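PDB 4IX3: MsStt7d protein from Micromonas, which probably acts as an ATP-dependent protein kinase, this chain being the catalytic domain of a homolog of the state transition kinase Stt7. Local coordinates for residues V56-A59 and E60-L63. Sequence-based numbering, arbitrary orientation.
Sequences VMAA and EELL
The first turn of helix 59-76, the αC helix in the N-terminal lobe of the kinase fold, grows out of a type II beta turn from Val56 to Ala59, with Ala58 as N-cap. Two bonds start the helix, Leu62 N to Ala58 O (2.9 Å) and Leu63 N to Ala59 O (2.8 Å). The beta turn is closed by Ala59 N to Val56 O at 3.1 Å. A water extends this link into the helix, donating to Val56 O (2.8 Å) and accepting from Glu60 N (3.2 Å). Glu61 bends at chi2 (73°), which folds the carboxylate back over the cap: OE1 faces the CA-H of Ala58, 3.0 Å from CA and 3.6 Å from CB. Leu62 sets CG 3.5 Å from Ala58 O, flanking the first helical bond, and packs with Ala59 and Val56 on Phe33. Leu63, CG anti to the backbone N (chi1 -171°), reaches Leu107, Leu109 and Lys50, an ADP-binding residue of this protein, though this chain holds no nucleotide. The positive helix end would probably favour the Glu61 carboxylate, although OE1 also nears the acceptor Ala58 O; direct and water-mediated bonds tie turn to helix.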
loop_
_atom_site.group_PDB
_atom_site.type_symbol
_atom_site.label_atom_id
_atom_site.label_comp_id
_atom_site.label_asym_id
_atom_site.label_seq_id
_atom_site.Cartn_x
_atom_site.Cartn_y
_atom_site.Cartn_z
ATOM N N VAL B 56 -3.361 1.244 7.345
ATOM C CA VAL B 56 -4.151 0.555 6.341
ATOM C C VAL B 56 -5.236 -0.273 7.024
ATOM O O VAL B 56 -4.988 -1.101 7.921
ATOM C CB VAL B 56 -3.233 -0.334 5.471
ATOM C CG1 VAL B 56 -4.088 -1.221 4.550
ATOM C CG2 VAL B 56 -2.230 0.547 4.696
ATOM N N MET B 57 -6.482 -0.089 6.600
ATOM C CA MET B 57 -7.609 -0.785 7.188
ATOM C C MET B 57 -7.444 -2.304 7.190
ATOM O O MET B 57 -7.079 -2.894 6.170
ATOM C CB MET B 57 -8.866 -0.386 6.406
ATOM C CG MET B 57 -10.129 -1.051 6.903
ATOM S SD MET B 57 -10.380 -0.717 8.650
ATOM C CE MET B 57 -10.249 1.052 8.561
ATOM N N ALA B 58 -7.630 -2.948 8.330
ATOM C CA ALA B 58 -7.548 -4.457 8.228
ATOM C C ALA B 58 -6.177 -5.058 7.832
ATOM O O ALA B 58 -6.093 -6.241 7.483
ATOM C CB ALA B 58 -8.592 -5.025 7.257
ATOM N N ALA B 59 -5.149 -4.225 7.712
ATOM C CA ALA B 59 -3.787 -4.738 7.575
ATOM C C ALA B 59 -3.477 -5.832 8.596
ATOM O O ALA B 59 -2.830 -6.820 8.228
ATOM C CB ALA B 59 -2.773 -3.624 7.706
ATOM N N GLU B 60 -3.939 -5.749 9.843
ATOM C CA GLU B 60 -3.647 -6.863 10.741
ATOM C C GLU B 60 -4.325 -8.134 10.273
ATOM O O GLU B 60 -3.729 -9.182 10.323
ATOM C CB GLU B 60 -3.835 -6.611 12.253
ATOM C CG GLU B 60 -5.150 -6.952 12.875
ATOM C CD GLU B 60 -5.262 -6.321 14.257
ATOM O OE1 GLU B 60 -4.694 -6.930 15.195
ATOM O OE2 GLU B 60 -5.793 -5.189 14.393
ATOM N N GLU B 61 -5.542 -8.041 9.765
ATOM C CA GLU B 61 -6.227 -9.260 9.319
ATOM C C GLU B 61 -5.535 -9.809 8.071
ATOM O O GLU B 61 -5.384 -11.030 7.900
ATOM C CB GLU B 61 -7.710 -8.989 9.102
ATOM C CG GLU B 61 -8.474 -8.726 10.411
ATOM C CD GLU B 61 -8.229 -7.363 11.105
ATOM O OE1 GLU B 61 -7.784 -6.349 10.500
ATOM O OE2 GLU B 61 -8.555 -7.259 12.315
ATOM N N LEU B 62 -5.072 -8.937 7.193
ATOM C CA LEU B 62 -4.351 -9.398 5.984
ATOM C C LEU B 62 -3.006 -10.041 6.372
ATOM O O LEU B 62 -2.622 -11.064 5.791
ATOM C CB LEU B 62 -4.133 -8.205 5.022
ATOM C CG LEU B 62 -5.422 -7.710 4.365
ATOM C CD1 LEU B 62 -5.094 -6.395 3.687
ATOM C CD2 LEU B 62 -5.947 -8.725 3.361
ATOM N N LEU B 63 -2.292 -9.479 7.356
ATOM C CA LEU B 63 -1.045 -10.100 7.772
ATOM C C LEU B 63 -1.333 -11.445 8.440
ATOM O O LEU B 63 -0.542 -12.394 8.277
ATOM C CB LEU B 63 -0.279 -9.175 8.720
ATOM C CG LEU B 63 1.147 -9.604 9.068
ATOM C CD1 LEU B 63 2.063 -9.461 7.851
ATOM C CD2 LEU B 63 1.701 -8.742 10.214
HETATM O O HOH W 1 -5.261 -2.798 10.116
#